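Local coordinates for hypothetical protein YfiH (Bacillus licheniformis, PDB 6DZD) that probably cleaves purine nucleosides with phosphate, releasing the free base and ribose 1-phosphate, and probably also deaminates adenosine, at residues 82-87 against 104-109; 140-145 against 171-176. All coordinates share one frame; numbering follows the deposited sequence.

Contacts 1 and 2 follow one another along the chain, 82-87 with 104-109 closing before 140-145 meets 171-176, and they lie far apart in space: about 27 Å between centres and about 13 Å between nearest atoms, with no touch. Contact 1 lies where the chain passes from the sheet of strand 80-82 to that of 91-93 and 115-118; contact 2 sets the turn between strands 133-139 and 144-150 of the latter sheet against the loop after helix 159-169. Neither includes the zinc ligands Cys189, Cys190, Cys249 and Cys252. Segment 82-87 runs on towards Cys132, His149 and Asp114, a possible Cys-His-Asp triad: Gln85 touches Asp114, and His87, beyond the contact itself, meets His149.

Contact 1. Residues 82-87 against 104-109; sequences FADQTH and FRYDTA
Tyr106 reaches across from 104-109 to Asp84, and its phenol carries the polar half of the contact. With CG anti to the backbone N (chi1 -161°), the ring extends to the other loop, where OH donates to Asp84 OD1 at 2.9 Å. The oxygen is met on its anti side, somewhat out of the carboxylate plane, and it lies at the ring edge; ring and carboxylate planes stand nearly perpendicular, 86° apart. The other carboxylate oxygen, OD2, accepts from the backbone N of Ala112, which gives Asp84 a second hold. Water 1, in the plane of the Tyr106 ring at its edge, donates to OH at 2.8 Å and accepts from Gln85 N, so the phenol is linked to both Asp84 and the next peptide. His54 meets the same ring with its plane tilted by only about 20°.

Beyond Tyr106 the chain turns back, with Ala109 N bonded to Tyr106 O at 3.0 Å. Ala109 then directs its methyl at the opposing backbone: CB lies 3.6 Å from Asp84 N and 3.7 Å from Ala83 C. Its CA-H makes a long contact with Phe82 O, 3.5 Å from CA to O. Just past the segment, Leu110 makes backbone hydrogen bonds with Phe82 and Asp84. The arrangement joins two loops where the chain leaves strand 80-82, an outermost strand of one mixed sheet, for the second sheet, that of strands 91-93 and 115-118.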
ATOM      1  N   PHE A  82       8.631  -9.454  -1.174  1.00 20.08           N
ATOM      2  CA  PHE A  82       7.651  -8.950  -2.127  1.00 20.00           C
ATOM      3  C   PHE A  82       6.525  -9.964  -2.302  1.00 20.97           C
ATOM      4  O   PHE A  82       6.665 -11.140  -1.958  1.00 21.89           O
ATOM      5  CB  PHE A  82       8.328  -8.632  -3.484  1.00 20.83           C
ATOM      6  CG  PHE A  82       9.147  -7.364  -3.471  1.00 20.14           C
ATOM      7  CD1 PHE A  82      10.313  -7.280  -2.712  1.00 20.16           C
ATOM      8  CD2 PHE A  82       8.763  -6.264  -4.205  1.00 19.78           C
ATOM      9  CE1 PHE A  82      11.067  -6.110  -2.684  1.00 20.03           C
ATOM     10  CE2 PHE A  82       9.521  -5.099  -4.184  1.00 19.64           C
ATOM     11  CZ  PHE A  82      10.672  -5.024  -3.429  1.00 19.87           C
ATOM     12  N   ALA A  83       5.396  -9.498  -2.843  1.00 18.38           N
ATOM     13  CA  ALA A  83       4.201 -10.325  -2.982  1.00 19.71           C
ATOM     14  C   ALA A  83       3.746 -10.399  -4.430  1.00 21.26           C
ATOM     15  O   ALA A  83       3.874  -9.437  -5.194  1.00 20.72           O
ATOM     16  CB  ALA A  83       3.036  -9.804  -2.146  1.00 18.72           C
ATOM     17  N   ASP A  84       3.253 -11.576  -4.798  1.00 18.27           N
ATOM     18  CA  ASP A  84       2.509 -11.784  -6.034  1.00 20.13           C
ATOM     19  C   ASP A  84       1.094 -11.307  -5.750  1.00 20.32           C
ATOM     20  O   ASP A  84       0.278 -12.044  -5.198  1.00 21.03           O
ATOM     21  CB  ASP A  84       2.562 -13.257  -6.428  1.00 21.49           C
ATOM     22  CG  ASP A  84       1.441 -13.661  -7.357  1.00 22.78           C
ATOM     23  OD1 ASP A  84       1.387 -13.131  -8.491  1.00 23.16           O
ATOM     24  OD2 ASP A  84       0.619 -14.502  -6.938  1.00 23.02           O
ATOM     25  N   GLN A  85       0.799 -10.061  -6.101  1.00 21.49           N
ATOM     26  CA  GLN A  85      -0.419  -9.425  -5.627  1.00 19.75           C
ATOM     27  C   GLN A  85      -1.585  -9.763  -6.547  1.00 20.31           C
ATOM     28  O   GLN A  85      -1.575  -9.398  -7.730  1.00 20.02           O
ATOM     29  CB  GLN A  85      -0.208  -7.920  -5.506  1.00 16.90           C
ATOM     30  CG  GLN A  85       0.752  -7.513  -4.378  1.00 15.96           C
ATOM     31  CD  GLN A  85       1.263  -6.097  -4.537  1.00 14.67           C
ATOM     32  OE1 GLN A  85       2.464  -5.840  -4.478  1.00 14.63           O
ATOM     33  NE2 GLN A  85       0.343  -5.167  -4.762  1.00 13.89           N
ATOM     34  N   THR A  86      -2.593 -10.454  -5.999  1.00 17.57           N
ATOM     35  CA  THR A  86      -3.737 -10.923  -6.775  1.00 17.97           C
ATOM     36  C   THR A  86      -5.039 -10.205  -6.413  1.00 16.90           C
ATOM     37  O   THR A  86      -6.117 -10.698  -6.740  1.00 17.41           O
ATOM     38  CB  THR A  86      -3.919 -12.437  -6.617  1.00 19.48           C
ATOM     39  OG1 THR A  86      -4.127 -12.759  -5.240  1.00 19.62           O
ATOM     40  CG2 THR A  86      -2.709 -13.191  -7.136  1.00 20.64           C
ATOM     41  N   HIS A  87      -4.971  -9.063  -5.729  1.00 20.95           N
ATOM     42  CA  HIS A  87      -6.164  -8.276  -5.422  1.00 19.41           C
ATOM     43  C   HIS A  87      -7.223  -9.079  -4.670  1.00 20.15           C
ATOM     44  O   HIS A  87      -8.429  -8.875  -4.859  1.00 19.71           O
ATOM     45  CB  HIS A  87      -6.746  -7.669  -6.698  1.00 18.72           C
ATOM     46  CG  HIS A  87      -5.897  -6.574  -7.262  1.00 17.75           C
ATOM     47  ND1 HIS A  87      -6.269  -5.246  -7.230  1.00 16.38           N
ATOM     48  CD2 HIS A  87      -4.662  -6.606  -7.813  1.00 18.17           C
ATOM     49  CE1 HIS A  87      -5.313  -4.512  -7.765  1.00 15.87           C
ATOM     50  NE2 HIS A  87      -4.324  -5.313  -8.124  1.00 16.88           N
ATOM     51  N   PHE A 104      14.420 -10.186  -6.181  1.00 21.88           N
ATOM     52  CA  PHE A 104      15.123 -10.161  -7.463  1.00 22.59           C
ATOM     53  C   PHE A 104      14.372 -10.850  -8.592  1.00 22.56           C
ATOM     54  O   PHE A 104      14.685 -10.616  -9.762  1.00 23.10           O
ATOM     55  CB  PHE A 104      16.511 -10.805  -7.322  1.00 24.86           C
ATOM     56  CG  PHE A 104      17.391 -10.101  -6.335  1.00 25.47           C
ATOM     57  CD1 PHE A 104      17.357 -10.436  -4.991  1.00 25.96           C
ATOM     58  CD2 PHE A 104      18.220  -9.075  -6.745  1.00 25.66           C
ATOM     59  CE1 PHE A 104      18.163  -9.778  -4.080  1.00 26.76           C
ATOM     60  CE2 PHE A 104      19.022  -8.417  -5.846  1.00 26.44           C
ATOM     61  CZ  PHE A 104      18.994  -8.768  -4.509  1.00 27.02           C
ATOM     62  N   ARG A 105      13.379 -11.661  -8.277  1.00 24.44           N
ATOM     63  CA  ARG A 105      12.630 -12.396  -9.276  1.00 25.41           C
ATOM     64  C   ARG A 105      11.206 -12.458  -8.781  1.00 24.91           C
ATOM     65  O   ARG A 105      10.986 -12.666  -7.590  1.00 24.10           O
ATOM     66  CB  ARG A 105      13.159 -13.823  -9.467  1.00 26.31           C
ATOM     67  CG  ARG A 105      14.619 -13.928  -9.882  1.00 26.91           C
ATOM     68  CD  ARG A 105      14.971 -15.366 -10.159  1.00 28.14           C
ATOM     69  NE  ARG A 105      16.360 -15.544 -10.563  1.00 30.06           N
ATOM     70  CZ  ARG A 105      17.332 -15.897  -9.728  1.00 31.67           C
ATOM     71  NH1 ARG A 105      17.055 -16.093  -8.445  1.00 31.50           N
ATOM     72  NH2 ARG A 105      18.579 -16.051 -10.174  1.00 33.62           N
ATOM     73  N   TYR A 106      10.243 -12.257  -9.686  1.00 23.08           N
ATOM     74  CA  TYR A 106       8.838 -12.398  -9.315  1.00 22.96           C
ATOM     75  C   TYR A 106       8.475 -13.848  -8.991  1.00 23.50           C
ATOM     76  O   TYR A 106       7.497 -14.081  -8.269  1.00 23.25           O
ATOM     77  CB  TYR A 106       7.955 -11.872 -10.447  1.00 23.80           C
ATOM     78  CG  TYR A 106       6.534 -11.539 -10.043  1.00 23.68           C
ATOM     79  CD1 TYR A 106       6.242 -10.323  -9.428  1.00 22.40           C
ATOM     80  CD2 TYR A 106       5.484 -12.421 -10.297  1.00 24.64           C
ATOM     81  CE1 TYR A 106       4.958  -9.993  -9.064  1.00 22.12           C
ATOM     82  CE2 TYR A 106       4.187 -12.106  -9.932  1.00 24.60           C
ATOM     83  CZ  TYR A 106       3.932 -10.885  -9.309  1.00 23.48           C
ATOM     84  OH  TYR A 106       2.654 -10.521  -8.943  1.00 23.30           O
ATOM     85  N   ASP A 107       9.268 -14.814  -9.480  1.00 26.34           N
ATOM     86  CA  ASP A 107       8.963 -16.225  -9.292  1.00 26.88           C
ATOM     87  C   ASP A 107       8.892 -16.612  -7.823  1.00 26.16           C
ATOM     88  O   ASP A 107       8.167 -17.553  -7.471  1.00 26.48           O
ATOM     89  CB  ASP A 107      10.017 -17.091  -9.972  1.00 27.62           C
ATOM     90  CG  ASP A 107      10.004 -16.958 -11.482  1.00 28.42           C
ATOM     91  OD1 ASP A 107       9.137 -16.213 -12.005  1.00 28.46           O
ATOM     92  OD2 ASP A 107      10.866 -17.601 -12.140  1.00 29.00           O
ATOM     93  N   THR A 108       9.640 -15.918  -6.957  1.00 24.14           N
ATOM     94  CA  THR A 108       9.652 -16.210  -5.527  1.00 23.87           C
ATOM     95  C   THR A 108       8.860 -15.216  -4.684  1.00 22.32           C
ATOM     96  O   THR A 108       8.887 -15.320  -3.456  1.00 22.04           O
ATOM     97  CB  THR A 108      11.089 -16.262  -5.015  1.00 24.86           C
ATOM     98  OG1 THR A 108      11.775 -15.064  -5.416  1.00 24.08           O
ATOM     99  CG2 THR A 108      11.805 -17.498  -5.550  1.00 27.16           C
ATOM    100  N   ALA A 109       8.182 -14.244  -5.304  1.00 22.56           N
ATOM    101  CA  ALA A 109       7.295 -13.352  -4.567  1.00 21.49           C
ATOM    102  C   ALA A 109       6.192 -14.169  -3.910  1.00 21.91           C
ATOM    103  O   ALA A 109       5.792 -15.217  -4.423  1.00 23.20           O
ATOM    104  CB  ALA A 109       6.699 -12.301  -5.505  1.00 21.51           C
TER
HETATM  105  O   HOH W   1       1.798  -8.020  -7.950  1.00 16.50           O

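Contact 2. Residues 140-145 against 171-176; sequences PVRSLV and EGSNPA
Leu144 and Arg142 meet Glu171 and Ser173 through one leucine-glutamate carbon contact and otherwise through aliphatic carbon set against oxygen; no hydrogen bond joins the two segments. In the apolar part, Leu144 CD1 sits 3.7 Å from Glu171 CB and also lies against CG of that residue, so a leucine methyl rests on the aliphatic base of an acidic side chain. The two side chains cross at a slant. Glu171 bends at chi2 (-66°), and its carboxylate turns to partners beyond the contact: OE1 forms a salt bridge with Lys93 and a hydrogen bond with Tyr117. Leu144 is also covered by Trp167 of helix 159-169 and by Tyr117.

A second group of contacts sets aliphatic carbon against oxygen. Ser173 OG faces two side chains from one side, 3.7 Å from Leu144 CD1 and equally far from Arg142 CG, while it hydrogen-bonds Asp139 OD2. The bend of Arg142 at chi2 (-76°) lays CD beside the backbone, 3.6 Å from Glu171 O and 3.9 Å from Gly172 O.

The backbone shapes are local turns. Gly172, with positive phi, is the first residue to leave helical geometry in the loop that leads from helix 159-169 to strand 179-182. In 140-145, the turn of the beta hairpin formed by strands 133-139 and 144-150, Ser143 and Leu144 face Asp139 in a G1 beta bulge, and Asp139 OD1 accepts from the backbone N of both Val141 and Arg142.

The chemistry therefore divides: 140-145 touches with carbon, which meets CB and CG of Glu171 and oxygens of 171-173, while Asp139, Lys93 and Tyr117 engage the polar ends of Ser173 and Glu171.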
ATOM      1  N   PRO A 140       3.385  -0.098  18.429  1.00 23.55           N
ATOM      2  CA  PRO A 140       4.637   0.129  19.160  1.00 25.54           C
ATOM      3  C   PRO A 140       4.753  -0.696  20.414  1.00 27.27           C
ATOM      4  O   PRO A 140       5.866  -0.860  20.914  1.00 29.06           O
ATOM      5  CB  PRO A 140       4.602   1.625  19.472  1.00 26.13           C
ATOM      6  CG  PRO A 140       3.169   2.022  19.376  1.00 24.92           C
ATOM      7  CD  PRO A 140       2.434   1.017  18.554  1.00 23.15           C
ATOM      8  N   VAL A 141       3.642  -1.209  20.945  1.00 26.98           N
ATOM      9  CA  VAL A 141       3.686  -2.073  22.123  1.00 28.68           C
ATOM     10  C   VAL A 141       4.210  -3.456  21.750  1.00 28.77           C
ATOM     11  O   VAL A 141       5.139  -3.974  22.383  1.00 30.70           O
ATOM     12  CB  VAL A 141       2.301  -2.151  22.784  1.00 28.43           C
ATOM     13  CG1 VAL A 141       2.356  -3.051  23.977  1.00 30.28           C
ATOM     14  CG2 VAL A 141       1.844  -0.781  23.182  1.00 28.68           C
ATOM     15  N   ARG A 142       3.587  -4.096  20.748  1.00 26.91           N
ATOM     16  CA  ARG A 142       3.980  -5.431  20.292  1.00 26.97           C
ATOM     17  C   ARG A 142       5.142  -5.404  19.300  1.00 26.78           C
ATOM     18  O   ARG A 142       5.707  -6.469  19.003  1.00 27.33           O
ATOM     19  CB  ARG A 142       2.790  -6.158  19.639  1.00 25.31           C
ATOM     20  CG  ARG A 142       1.581  -6.442  20.540  1.00 25.58           C
ATOM     21  CD  ARG A 142       1.810  -7.601  21.488  1.00 27.41           C
ATOM     22  NE  ARG A 142       2.535  -7.175  22.680  1.00 29.50           N
ATOM     23  CZ  ARG A 142       3.693  -7.699  23.068  1.00 31.36           C
ATOM     24  NH1 ARG A 142       4.233  -8.672  22.346  1.00 31.32           N
ATOM     25  NH2 ARG A 142       4.319  -7.252  24.163  1.00 33.47           N
ATOM     26  N   SER A 143       5.504  -4.215  18.801  1.00 26.18           N
ATOM     27  CA  SER A 143       6.562  -4.023  17.804  1.00 25.95           C
ATOM     28  C   SER A 143       6.265  -4.810  16.531  1.00 24.30           C
ATOM     29  O   SER A 143       7.062  -5.639  16.070  1.00 24.85           O
ATOM     30  CB  SER A 143       7.935  -4.378  18.368  1.00 28.29           C
ATOM     31  OG  SER A 143       8.371  -3.293  19.156  1.00 29.63           O
ATOM     32  N   LEU A 144       5.093  -4.518  15.971  1.00 22.47           N
ATOM     33  CA  LEU A 144       4.629  -5.101  14.729  1.00 20.90           C
ATOM     34  C   LEU A 144       4.530  -4.012  13.675  1.00 19.48           C
ATOM     35  O   LEU A 144       4.031  -2.910  13.940  1.00 19.16           O
ATOM     36  CB  LEU A 144       3.264  -5.761  14.890  1.00 20.20           C
ATOM     37  CG  LEU A 144       3.186  -7.066  15.681  1.00 21.42           C
ATOM     38  CD1 LEU A 144       1.717  -7.395  15.977  1.00 20.81           C
ATOM     39  CD2 LEU A 144       3.867  -8.206  14.935  1.00 21.72           C
ATOM     40  N   VAL A 145       4.989  -4.335  12.479  1.00 19.86           N
ATOM     41  CA  VAL A 145       4.824  -3.469  11.327  1.00 18.50           C
ATOM     42  C   VAL A 145       4.109  -4.285  10.256  1.00 17.83           C
ATOM     43  O   VAL A 145       4.310  -5.501  10.141  1.00 18.13           O
ATOM     44  CB  VAL A 145       6.180  -2.910  10.824  1.00 19.03           C
ATOM     45  CG1 VAL A 145       6.782  -1.978  11.841  1.00 20.33           C
ATOM     46  CG2 VAL A 145       7.165  -4.030  10.505  1.00 19.88           C
ATOM     47  N   GLU A 171      -1.654 -12.195  17.484  1.00 23.04           N
ATOM     48  CA  GLU A 171      -0.481 -11.549  18.057  1.00 23.83           C
ATOM     49  C   GLU A 171      -0.724 -10.904  19.410  1.00 24.75           C
ATOM     50  O   GLU A 171       0.244 -10.463  20.036  1.00 25.83           O
ATOM     51  CB  GLU A 171       0.060 -10.474  17.099  1.00 22.47           C
ATOM     52  CG  GLU A 171       0.230 -10.957  15.669  1.00 21.47           C
ATOM     53  CD  GLU A 171       1.314 -12.023  15.523  1.00 22.75           C
ATOM     54  OE1 GLU A 171       1.135 -12.977  14.740  1.00 22.64           O
ATOM     55  OE2 GLU A 171       2.355 -11.889  16.184  1.00 24.06           O
ATOM     56  N   GLY A 172      -1.965 -10.877  19.899  1.00 24.58           N
ATOM     57  CA  GLY A 172      -2.227 -10.267  21.184  1.00 25.59           C
ATOM     58  C   GLY A 172      -2.171  -8.762  21.197  1.00 24.89           C
ATOM     59  O   GLY A 172      -1.956  -8.169  22.259  1.00 26.07           O
ATOM     60  N   SER A 173      -2.380  -8.119  20.054  1.00 23.18           N
ATOM     61  CA  SER A 173      -2.407  -6.665  20.055  1.00 22.67           C
ATOM     62  C   SER A 173      -3.649  -6.162  20.783  1.00 22.87           C
ATOM     63  O   SER A 173      -4.720  -6.781  20.762  1.00 22.67           O
ATOM     64  CB  SER A 173      -2.390  -6.086  18.626  1.00 20.93           C
ATOM     65  OG  SER A 173      -1.106  -6.170  18.001  1.00 20.86           O
ATOM     66  N   ASN A 174      -3.478  -5.051  21.472  1.00 23.52           N
ATOM     67  CA  ASN A 174      -4.602  -4.224  21.859  1.00 23.51           C
ATOM     68  C   ASN A 174      -4.890  -3.277  20.702  1.00 22.02           C
ATOM     69  O   ASN A 174      -3.973  -2.560  20.267  1.00 21.75           O
ATOM     70  CB  ASN A 174      -4.278  -3.451  23.125  1.00 25.13           C
ATOM     71  CG  ASN A 174      -5.405  -2.545  23.584  1.00 25.39           C
ATOM     72  OD1 ASN A 174      -6.389  -2.307  22.871  1.00 24.31           O
ATOM     73  ND2 ASN A 174      -5.243  -1.998  24.788  1.00 27.06           N
ATOM     74  N   PRO A 175      -6.103  -3.286  20.131  1.00 21.18           N
ATOM     75  CA  PRO A 175      -6.373  -2.404  18.979  1.00 19.97           C
ATOM     76  C   PRO A 175      -6.174  -0.927  19.270  1.00 20.41           C
ATOM     77  O   PRO A 175      -5.922  -0.165  18.333  1.00 19.60           O
ATOM     78  CB  PRO A 175      -7.833  -2.713  18.634  1.00 19.89           C
ATOM     79  CG  PRO A 175      -8.369  -3.356  19.841  1.00 20.82           C
ATOM     80  CD  PRO A 175      -7.262  -4.124  20.444  1.00 21.45           C
ATOM     81  N   ALA A 176      -6.299  -0.494  20.529  1.00 21.81           N
ATOM     82  CA  ALA A 176      -6.010   0.894  20.879  1.00 22.54           C
ATOM     83  C   ALA A 176      -4.543   1.261  20.654  1.00 22.61           C
ATOM     84  O   ALA A 176      -4.233   2.436  20.468  1.00 22.83           O
ATOM     85  CB  ALA A 176      -6.411   1.158  22.333  1.00 24.29           C
TER